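Local atomic coordinates of Cg3027-pa (Drosophila melanogaster, PDB entry 2VHH), a protein that probably hydrolyses N-carbamoyl-beta-alanine and its 2-methyl analogue to the free beta-amino acid, ammonium and carbon dioxide, closing pyrimidine degradation. Residues K228-I233 and E252-P257; Q241-F246 and N280-V285; W179-V184 and K194-H199. One frame throughout, in Å; residues are numbered along the deposited sequence.

Contact 1: K228-I233 and E252-P257; sequences KLAVNI and EIVFNP
K228 O is gripped by two backbone donors at the start of the neighbouring strand, E252 N just before it at 2.8 Å and I253 N, its first residue, at the longer 3.3 Å. E252 also reaches back: its extended side chain brings OE2 to K228 N through the lone pair turned away from the other carboxylate oxygen, while OE1 makes a salt bridge with R71. The chain end that enters strand 253-258 is thus tied to strand 227-231 through both the N-H and the C=O of K228. The two parallel strands belong to a beta-alpha-beta crossover, joined through helix 240-248, and the pairing runs on in regular parallel fashion. A230 sits between two bonds, its N given to I253 O and its O taking F255 N at 2.8 Å. N232 N then closes the ladder on F255 O.

L229, V231, I253 and F255 share one face, which packs on strand 115-118 of the other sheet. L229 and I253 run side by side, CD2 to CD1 3.9 Å. F255 turns its CE1 edge to L229 CB; A230 O also lies at the edge, in plane, and I253 CG2 over one face. Farther along, V231 CG1 meets P257 CD at 3.6 Å, the two side chains nearly perpendicular. A230 and V254 point to the opposite face, toward helix 240-248, and touch through CB and CG2. With CG anti to its backbone N (chi1 179°), N256 swings its amide back to the first strand, where ND2 approaches N232 O at 2.8 Å from above the carbonyl plane, with that oxygen nearly in the N256 amide plane.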
loop_
_atom_site.group_PDB
_atom_site.type_symbol
_atom_site.label_atom_id
_atom_site.label_comp_id
_atom_site.label_asym_id
_atom_site.label_seq_id
_atom_site.Cartn_x
_atom_site.Cartn_y
_atom_site.Cartn_z
ATOM N N LYS C 228 -27.762 5.959 -24.563
ATOM C CA LYS C 228 -26.344 5.622 -24.493
ATOM C C LYS C 228 -26.167 4.165 -24.896
ATOM O O LYS C 228 -26.640 3.248 -24.213
ATOM C CB LYS C 228 -25.772 5.889 -23.101
ATOM C CG LYS C 228 -25.995 7.291 -22.559
ATOM C CD LYS C 228 -25.114 7.554 -21.336
ATOM C CE LYS C 228 -25.586 8.763 -20.518
ATOM N NZ LYS C 228 -24.573 9.147 -19.473
ATOM N N LEU C 229 -25.499 3.961 -26.026
ATOM C CA LEU C 229 -25.424 2.645 -26.640
ATOM C C LEU C 229 -24.002 2.112 -26.587
ATOM O O LEU C 229 -23.039 2.878 -26.667
ATOM C CB LEU C 229 -25.930 2.705 -28.089
ATOM C CG LEU C 229 -27.167 3.563 -28.413
ATOM C CD1 LEU C 229 -27.549 3.417 -29.875
ATOM C CD2 LEU C 229 -28.368 3.236 -27.518
ATOM N N ALA C 230 -23.873 0.798 -26.434
ATOM C CA ALA C 230 -22.571 0.155 -26.439
ATOM C C ALA C 230 -22.657 -1.106 -27.274
ATOM O O ALA C 230 -23.761 -1.566 -27.597
ATOM C CB ALA C 230 -22.111 -0.162 -25.028
ATOM N N VAL C 231 -21.497 -1.649 -27.641
ATOM C CA VAL C 231 -21.433 -2.862 -28.427
ATOM C C VAL C 231 -20.432 -3.816 -27.795
ATOM O O VAL C 231 -19.239 -3.523 -27.706
ATOM C CB VAL C 231 -21.029 -2.606 -29.909
ATOM C CG1 VAL C 231 -21.386 -3.806 -30.762
ATOM C CG2 VAL C 231 -21.706 -1.391 -30.464
ATOM N N ASN C 232 -20.945 -4.952 -27.340
ATOM C CA ASN C 232 -20.138 -6.067 -26.870
ATOM C C ASN C 232 -20.060 -7.040 -28.041
ATOM O O ASN C 232 -21.070 -7.604 -28.449
ATOM C CB ASN C 232 -20.821 -6.721 -25.655
ATOM C CG ASN C 232 -19.992 -7.838 -25.013
ATOM O OD1 ASN C 232 -18.985 -8.295 -25.560
ATOM N ND2 ASN C 232 -20.424 -8.283 -23.832
ATOM N N ILE C 233 -18.872 -7.231 -28.597
ATOM C CA ILE C 233 -18.763 -8.016 -29.820
ATOM C C ILE C 233 -18.510 -9.511 -29.585
ATOM O O ILE C 233 -17.509 -9.899 -28.993
ATOM C CB ILE C 233 -17.739 -7.432 -30.824
ATOM C CG1 ILE C 233 -17.874 -5.907 -30.921
ATOM C CG2 ILE C 233 -17.967 -8.040 -32.191
ATOM C CD1 ILE C 233 -16.804 -5.232 -31.757
ATOM N N GLU C 252 -26.957 2.097 -21.652
ATOM C CA GLU C 252 -28.373 1.808 -21.460
ATOM C C GLU C 252 -28.825 0.625 -22.294
ATOM O O GLU C 252 -29.658 -0.163 -21.855
ATOM C CB GLU C 252 -29.194 3.057 -21.794
ATOM C CG GLU C 252 -29.286 3.989 -20.592
ATOM C CD GLU C 252 -29.843 5.366 -20.896
ATOM O OE1 GLU C 252 -30.759 5.782 -20.154
ATOM O OE2 GLU C 252 -29.356 6.038 -21.843
ATOM N N ILE C 253 -28.291 0.524 -23.509
ATOM C CA ILE C 253 -28.520 -0.634 -24.376
ATOM C C ILE C 253 -27.155 -1.115 -24.855
ATOM O O ILE C 253 -26.367 -0.335 -25.415
ATOM C CB ILE C 253 -29.430 -0.305 -25.595
ATOM C CG1 ILE C 253 -30.758 0.322 -25.158
ATOM C CG2 ILE C 253 -29.720 -1.559 -26.388
ATOM C CD1 ILE C 253 -31.429 1.180 -26.229
ATOM N N VAL C 254 -26.861 -2.383 -24.601
ATOM C CA VAL C 254 -25.629 -2.974 -25.088
ATOM C C VAL C 254 -25.996 -3.992 -26.154
ATOM O O VAL C 254 -26.720 -4.951 -25.884
ATOM C CB VAL C 254 -24.806 -3.639 -23.968
ATOM C CG1 VAL C 254 -23.558 -4.277 -24.551
ATOM C CG2 VAL C 254 -24.415 -2.617 -22.913
ATOM N N PHE C 255 -25.514 -3.759 -27.367
ATOM C CA PHE C 255 -25.745 -4.657 -28.482
ATOM C C PHE C 255 -24.683 -5.752 -28.470
ATOM O O PHE C 255 -23.538 -5.509 -28.086
ATOM C CB PHE C 255 -25.711 -3.866 -29.790
ATOM C CG PHE C 255 -26.817 -2.866 -29.904
ATOM C CD1 PHE C 255 -26.691 -1.600 -29.340
ATOM C CD2 PHE C 255 -28.007 -3.199 -30.539
ATOM C CE1 PHE C 255 -27.723 -0.680 -29.424
ATOM C CE2 PHE C 255 -29.047 -2.280 -30.641
ATOM C CZ PHE C 255 -28.905 -1.019 -30.083
ATOM N N ASN C 256 -25.069 -6.954 -28.887
ATOM C CA ASN C 256 -24.171 -8.092 -28.877
ATOM C C ASN C 256 -24.246 -8.857 -30.204
ATOM O O ASN C 256 -24.808 -9.965 -30.266
ATOM C CB ASN C 256 -24.456 -8.986 -27.648
ATOM C CG ASN C 256 -23.568 -10.231 -27.588
ATOM O OD1 ASN C 256 -24.056 -11.348 -27.423
ATOM N ND2 ASN C 256 -22.267 -10.041 -27.730
ATOM N N PRO C 257 -23.692 -8.260 -31.282
ATOM C CA PRO C 257 -23.621 -8.938 -32.574
ATOM C C PRO C 257 -22.775 -10.194 -32.449
ATOM O O PRO C 257 -21.704 -10.145 -31.848
ATOM C CB PRO C 257 -22.910 -7.920 -33.469
ATOM C CG PRO C 257 -23.083 -6.628 -32.806
ATOM C CD PRO C 257 -23.118 -6.907 -31.342
#

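Contact 2: Q241-F246 and N280-V285; sequences QNWMMF and NSYFTV
The Y282 ring meets helix 240-248 by its edge: W243 O lies in the ring plane beside the hydroxyl, and the backbone carbon of F246 is also near that plane, while N280 CB lies over one face, 3.4 Å above the plane and offset toward the rim. W243 in turn offers the edge of its indole, with Y282 OH close to the ring plane beside CE3, and the two side chains cross at about a right angle. T284 OG1 comes to W243 CZ3 at 3.4 Å, obliquely to the indole.

Y282 OH gives a hydrogen bond to W243 O at 2.8 Å, arriving from above the carbonyl plane with a bent C=O...donor angle of 107°. A chi1 of 55°, which sets the ring between backbone N and carbonyl carbon, carries the hydroxyl across to the helix. The tyrosine follows a Schellman motif at S281, where helix 266-280 gives way to strand 283-295, so N280 and Y282, before and after the turn, meet helix 240-248. V254 of the adjacent strand touches both aromatic side chains. W243 NE1 is bonded to R237 O. N280 turns ND2 back to A276 O in its own helix and lays OD1 against M244 CA, 3.2 Å away.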
loop_
_atom_site.group_PDB
_atom_site.type_symbol
_atom_site.label_atom_id
_atom_site.label_comp_id
_atom_site.label_asym_id
_atom_site.label_seq_id
_atom_site.Cartn_x
_atom_site.Cartn_y
_atom_site.Cartn_z
ATOM N N GLN C 241 -17.083 -9.381 -17.014
ATOM C CA GLN C 241 -16.330 -8.154 -16.760
ATOM C C GLN C 241 -16.385 -7.183 -17.934
ATOM O O GLN C 241 -16.375 -5.976 -17.724
ATOM C CB GLN C 241 -14.883 -8.450 -16.328
ATOM C CG GLN C 241 -13.941 -8.949 -17.394
ATOM C CD GLN C 241 -14.127 -10.401 -17.748
ATOM O OE1 GLN C 241 -15.212 -10.957 -17.617
ATOM N NE2 GLN C 241 -13.066 -11.021 -18.227
ATOM N N ASN C 242 -16.461 -7.716 -19.155
ATOM C CA ASN C 242 -16.686 -6.926 -20.356
ATOM C C ASN C 242 -18.043 -6.207 -20.307
ATOM O O ASN C 242 -18.118 -4.972 -20.425
ATOM C CB ASN C 242 -16.604 -7.833 -21.577
ATOM C CG ASN C 242 -16.352 -7.068 -22.880
ATOM O OD1 ASN C 242 -15.646 -6.051 -22.900
ATOM N ND2 ASN C 242 -16.910 -7.581 -23.983
ATOM N N TRP C 243 -19.105 -6.983 -20.104
ATOM C CA TRP C 243 -20.440 -6.446 -19.913
ATOM C C TRP C 243 -20.442 -5.400 -18.812
ATOM O O TRP C 243 -21.060 -4.334 -18.955
ATOM C CB TRP C 243 -21.401 -7.551 -19.522
ATOM C CG TRP C 243 -21.772 -8.550 -20.583
ATOM C CD1 TRP C 243 -21.381 -9.843 -20.634
ATOM C CD2 TRP C 243 -22.668 -8.359 -21.697
ATOM N NE1 TRP C 243 -21.949 -10.477 -21.714
ATOM C CE2 TRP C 243 -22.751 -9.590 -22.378
ATOM C CE3 TRP C 243 -23.402 -7.270 -22.183
ATOM C CZ2 TRP C 243 -23.534 -9.763 -23.524
ATOM C CZ3 TRP C 243 -24.189 -7.446 -23.314
ATOM C CH2 TRP C 243 -24.245 -8.679 -23.971
ATOM N N MET C 244 -19.749 -5.702 -17.714
ATOM C CA MET C 244 -19.763 -4.827 -16.542
ATOM C C MET C 244 -19.157 -3.453 -16.822
ATOM O O MET C 244 -19.649 -2.440 -16.340
ATOM C CB MET C 244 -19.052 -5.494 -15.376
ATOM C CG MET C 244 -19.262 -4.810 -14.051
ATOM S SD MET C 244 -18.291 -5.615 -12.776
ATOM C CE MET C 244 -18.328 -4.395 -11.463
ATOM N N MET C 245 -18.096 -3.433 -17.618
ATOM C CA MET C 245 -17.371 -2.209 -17.877
ATOM C C MET C 245 -18.191 -1.254 -18.752
ATOM O O MET C 245 -18.182 -0.048 -18.533
ATOM C CB MET C 245 -15.999 -2.526 -18.465
ATOM C CG MET C 245 -15.018 -1.371 -18.398
ATOM S SD MET C 245 -14.808 -0.699 -16.743
ATOM C CE MET C 245 -14.553 1.045 -17.104
ATOM N N PHE C 246 -18.930 -1.793 -19.716
ATOM C CA PHE C 246 -19.876 -0.974 -20.473
ATOM C C PHE C 246 -20.907 -0.366 -19.546
ATOM O O PHE C 246 -21.304 0.782 -19.737
ATOM C CB PHE C 246 -20.576 -1.781 -21.550
ATOM C CG PHE C 246 -19.675 -2.212 -22.662
ATOM C CD1 PHE C 246 -19.551 -3.558 -22.981
ATOM C CD2 PHE C 246 -18.953 -1.274 -23.395
ATOM C CE1 PHE C 246 -18.726 -3.967 -24.011
ATOM C CE2 PHE C 246 -18.123 -1.670 -24.421
ATOM C CZ PHE C 246 -18.003 -3.018 -24.734
ATOM N N ASN C 280 -26.193 -5.686 -14.745
ATOM C CA ASN C 280 -25.804 -4.319 -15.047
ATOM C C ASN C 280 -26.957 -3.361 -15.211
ATOM O O ASN C 280 -26.745 -2.183 -15.493
ATOM C CB ASN C 280 -24.962 -4.296 -16.294
ATOM C CG ASN C 280 -23.669 -5.026 -16.111
ATOM O OD1 ASN C 280 -22.736 -4.511 -15.491
ATOM N ND2 ASN C 280 -23.597 -6.241 -16.646
ATOM N N SER C 281 -28.171 -3.874 -15.021
ATOM C CA SER C 281 -29.392 -3.083 -15.112
ATOM C C SER C 281 -29.457 -2.184 -16.355
ATOM O O SER C 281 -29.692 -0.974 -16.274
ATOM C CB SER C 281 -29.652 -2.358 -13.797
ATOM O OG SER C 281 -29.998 -3.342 -12.833
ATOM N N TYR C 282 -29.227 -2.801 -17.506
ATOM C CA TYR C 282 -29.424 -2.151 -18.781
ATOM C C TYR C 282 -30.050 -3.135 -19.753
ATOM O O TYR C 282 -30.281 -4.292 -19.398
ATOM C CB TYR C 282 -28.117 -1.552 -19.341
ATOM C CG TYR C 282 -26.923 -2.483 -19.494
ATOM C CD1 TYR C 282 -25.627 -2.003 -19.298
ATOM C CD2 TYR C 282 -27.076 -3.826 -19.833
ATOM C CE1 TYR C 282 -24.516 -2.829 -19.433
ATOM C CE2 TYR C 282 -25.972 -4.665 -19.961
ATOM C CZ TYR C 282 -24.695 -4.158 -19.765
ATOM O OH TYR C 282 -23.595 -4.977 -19.904
ATOM N N PHE C 283 -30.332 -2.673 -20.968
ATOM C CA PHE C 283 -30.893 -3.520 -22.012
ATOM C C PHE C 283 -29.806 -4.224 -22.788
ATOM O O PHE C 283 -28.738 -3.677 -23.006
ATOM C CB PHE C 283 -31.762 -2.701 -22.959
ATOM C CG PHE C 283 -33.076 -2.280 -22.360
ATOM C CD1 PHE C 283 -33.204 -1.055 -21.724
ATOM C CD2 PHE C 283 -34.188 -3.106 -22.443
ATOM C CE1 PHE C 283 -34.423 -0.664 -21.170
ATOM C CE2 PHE C 283 -35.411 -2.718 -21.901
ATOM C CZ PHE C 283 -35.530 -1.504 -21.263
ATOM N N THR C 284 -30.105 -5.436 -23.220
ATOM C CA THR C 284 -29.152 -6.285 -23.898
ATOM C C THR C 284 -29.766 -6.748 -25.224
ATOM O O THR C 284 -30.938 -7.140 -25.256
ATOM C CB THR C 284 -28.813 -7.447 -22.951
ATOM O OG1 THR C 284 -27.500 -7.254 -22.402
ATOM C CG2 THR C 284 -28.894 -8.776 -23.646
ATOM N N VAL C 285 -29.009 -6.672 -26.320
ATOM C CA VAL C 285 -29.541 -7.079 -27.638
ATOM C C VAL C 285 -28.622 -8.073 -28.355
ATOM O O VAL C 285 -27.826 -7.686 -29.210
ATOM C CB VAL C 285 -29.825 -5.862 -28.564
ATOM C CG1 VAL C 285 -30.620 -6.302 -29.810
ATOM C CG2 VAL C 285 -30.553 -4.742 -27.804
#

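Contact 3: W179-V184 and K194-H199; sequences WNTAVV and KHRKNH
R196 lays its guanidinium flat on the W179 indole: the planes are 1° apart, and CZ stands 3.5 Å from the centroid of the five-membered ring, almost exactly on its normal. The whole group takes part in this cation-pi stack, NH1 over CE2, NH2 over CD1 and NE1, and NE over CG; W179 NE1 is itself hydrogen-bonded to T177 OG1. The arginine chain, extended from CG to NE, reaches out to the ring. Beside it T181 points the same way, its OG1 3.4 Å from R196 CG and at the edge of the guanidinium. The methyl of T181, CG2, meets K194 CB at 3.6 Å, the two side chains slanting across each other.

Beneath these groups runs an antiparallel beta hairpin, strands 177-185 and 191-196, at the margin of the seven-stranded sheet. A182 and H195 form a hydrogen-bonded pair, N to O in both directions, and K197 N adds a nearly straight 2.8 Å bond to N180 O just past the strand end. There K197 CD packs on N180 CG at 3.8 Å, while N180 ND2 bonds to Y212 OH. K197 NZ makes salt bridges with E120 and E208, and its chain packs on C234; E120, K197 and C234 are consistent with the family's Glu-Lys-Cys triad.

The guanidinium also makes salt bridges, NE to E169 and NH2 to D171. E169 also bonds T181 OG1 and K194 NZ, so the acidic neighbours probably offset the positive charge gathered on this face.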
loop_
_atom_site.group_PDB
_atom_site.type_symbol
_atom_site.label_atom_id
_atom_site.label_comp_id
_atom_site.label_asym_id
_atom_site.label_seq_id
_atom_site.Cartn_x
_atom_site.Cartn_y
_atom_site.Cartn_z
ATOM N N TRP C 179 -8.981 -5.860 -38.185
ATOM C CA TRP C 179 -9.691 -5.810 -36.898
ATOM C C TRP C 179 -11.140 -6.231 -37.028
ATOM O O TRP C 179 -11.728 -6.090 -38.090
ATOM C CB TRP C 179 -9.659 -4.392 -36.315
ATOM C CG TRP C 179 -8.290 -3.896 -36.078
ATOM C CD1 TRP C 179 -7.509 -3.222 -36.960
ATOM C CD2 TRP C 179 -7.514 -4.051 -34.885
ATOM N NE1 TRP C 179 -6.288 -2.942 -36.394
ATOM C CE2 TRP C 179 -6.264 -3.439 -35.120
ATOM C CE3 TRP C 179 -7.752 -4.650 -33.640
ATOM C CZ2 TRP C 179 -5.248 -3.407 -34.160
ATOM C CZ3 TRP C 179 -6.735 -4.622 -32.682
ATOM C CH2 TRP C 179 -5.502 -4.000 -32.951
ATOM N N ASN C 180 -11.707 -6.744 -35.942
ATOM C CA ASN C 180 -13.147 -6.976 -35.832
ATOM C C ASN C 180 -13.779 -5.789 -35.113
ATOM O O ASN C 180 -13.559 -5.597 -33.915
ATOM C CB ASN C 180 -13.408 -8.248 -35.041
ATOM C CG ASN C 180 -14.834 -8.730 -35.151
ATOM O OD1 ASN C 180 -15.784 -8.038 -34.772
ATOM N ND2 ASN C 180 -14.992 -9.942 -35.653
ATOM N N THR C 181 -14.577 -5.016 -35.842
ATOM C CA THR C 181 -14.983 -3.680 -35.406
ATOM C C THR C 181 -16.480 -3.410 -35.534
ATOM O O THR C 181 -17.109 -3.792 -36.520
ATOM C CB THR C 181 -14.245 -2.618 -36.234
ATOM O OG1 THR C 181 -12.836 -2.845 -36.156
ATOM C CG2 THR C 181 -14.560 -1.210 -35.750
ATOM N N ALA C 182 -17.041 -2.735 -34.536
ATOM C CA ALA C 182 -18.394 -2.193 -34.630
ATOM C C ALA C 182 -18.334 -0.707 -34.969
ATOM O O ALA C 182 -17.551 0.035 -34.378
ATOM C CB ALA C 182 -19.145 -2.406 -33.337
ATOM N N VAL C 183 -19.147 -0.280 -35.929
ATOM C CA VAL C 183 -19.171 1.115 -36.344
ATOM C C VAL C 183 -20.537 1.708 -36.033
ATOM O O VAL C 183 -21.565 1.133 -36.396
ATOM C CB VAL C 183 -18.847 1.276 -37.853
ATOM C CG1 VAL C 183 -19.085 2.700 -38.301
ATOM C CG2 VAL C 183 -17.413 0.859 -38.159
ATOM N N VAL C 184 -20.541 2.850 -35.348
ATOM C CA VAL C 184 -21.778 3.552 -35.023
ATOM C C VAL C 184 -21.931 4.763 -35.919
ATOM O O VAL C 184 -21.070 5.648 -35.959
ATOM C CB VAL C 184 -21.845 3.975 -33.535
ATOM C CG1 VAL C 184 -23.109 4.784 -33.249
ATOM C CG2 VAL C 184 -21.816 2.752 -32.643
ATOM N N LYS C 194 -15.981 4.054 -33.510
ATOM C CA LYS C 194 -15.898 2.618 -33.654
ATOM C C LYS C 194 -15.439 1.932 -32.366
ATOM O O LYS C 194 -14.785 2.536 -31.506
ATOM C CB LYS C 194 -14.960 2.278 -34.806
ATOM C CG LYS C 194 -13.487 2.399 -34.449
ATOM C CD LYS C 194 -12.610 2.372 -35.675
ATOM C CE LYS C 194 -11.202 2.792 -35.315
ATOM N NZ LYS C 194 -10.267 2.727 -36.467
ATOM N N HIS C 195 -15.781 0.659 -32.250
ATOM C CA HIS C 195 -15.295 -0.160 -31.171
ATOM C C HIS C 195 -14.735 -1.453 -31.734
ATOM O O HIS C 195 -15.344 -2.061 -32.601
ATOM C CB HIS C 195 -16.428 -0.441 -30.199
ATOM C CG HIS C 195 -16.081 -1.439 -29.146
ATOM N ND1 HIS C 195 -15.002 -1.284 -28.305
ATOM C CD2 HIS C 195 -16.660 -2.611 -28.805
ATOM C CE1 HIS C 195 -14.937 -2.314 -27.483
ATOM N NE2 HIS C 195 -15.931 -3.135 -27.767
ATOM N N ARG C 196 -13.575 -1.871 -31.247
ATOM C CA ARG C 196 -12.984 -3.124 -31.687
ATOM C C ARG C 196 -13.138 -4.211 -30.645
ATOM O O ARG C 196 -13.024 -3.955 -29.445
ATOM C CB ARG C 196 -11.521 -2.935 -32.028
ATOM C CG ARG C 196 -11.295 -2.098 -33.247
ATOM C CD ARG C 196 -9.884 -1.619 -33.273
ATOM N NE ARG C 196 -9.551 -0.984 -34.540
ATOM C CZ ARG C 196 -8.386 -0.405 -34.796
ATOM N NH1 ARG C 196 -7.443 -0.363 -33.863
ATOM N NH2 ARG C 196 -8.173 0.138 -35.986
ATOM N N LYS C 197 -13.384 -5.426 -31.129
ATOM C CA LYS C 197 -13.608 -6.615 -30.303
ATOM C C LYS C 197 -12.583 -6.747 -29.191
ATOM O O LYS C 197 -11.386 -6.768 -29.454
ATOM C CB LYS C 197 -13.582 -7.853 -31.191
ATOM C CG LYS C 197 -14.339 -9.028 -30.660
ATOM C CD LYS C 197 -14.355 -10.132 -31.693
ATOM C CE LYS C 197 -14.953 -11.409 -31.131
ATOM N NZ LYS C 197 -15.385 -12.369 -32.205
ATOM N N ASN C 198 -13.059 -6.821 -27.953
ATOM C CA ASN C 198 -12.179 -6.913 -26.790
ATOM C C ASN C 198 -11.593 -8.309 -26.530
ATOM O O ASN C 198 -10.453 -8.443 -26.088
ATOM C CB ASN C 198 -12.912 -6.391 -25.564
ATOM C CG ASN C 198 -12.744 -4.912 -25.389
ATOM O OD1 ASN C 198 -11.792 -4.337 -25.890
ATOM N ND2 ASN C 198 -13.651 -4.288 -24.662
ATOM N N HIS C 199 -12.383 -9.338 -26.819
ATOM C CA HIS C 199 -12.040 -10.712 -26.490
ATOM C C HIS C 199 -12.077 -11.579 -27.731
ATOM O O HIS C 199 -13.122 -11.742 -28.356
ATOM C CB HIS C 199 -12.977 -11.249 -25.415
ATOM C CG HIS C 199 -12.846 -10.522 -24.119
ATOM N ND1 HIS C 199 -12.103 -11.008 -23.065
ATOM C CD2 HIS C 199 -13.305 -9.310 -23.730
ATOM C CE1 HIS C 199 -12.136 -10.140 -22.070
ATOM N NE2 HIS C 199 -12.855 -9.099 -22.450
#

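In the fold
Along the chain contact 3 closes first; contacts 1 and 2 then interleave. Contacts 1 and 2, centres 8 Å apart, share one unit: helix 240-248 follows strand 227-231 and leads into 253-258, which pairs with 283-295, F283 probably bonding to V254 and to E252 just before the strand. Contact 3 belongs to the other, seven-stranded sheet, about 11 Å from contact 1 and 16 Å from contact 2, centre to centre. I233, leaving strand 227-231, packs on N180 and K197, and N198 reaches N242 of the helix. The two sheets thus meet around I233, beside K197 of the probable catalytic triad, and Q241 and H199 carry the junction on to Q361 of the second subunit.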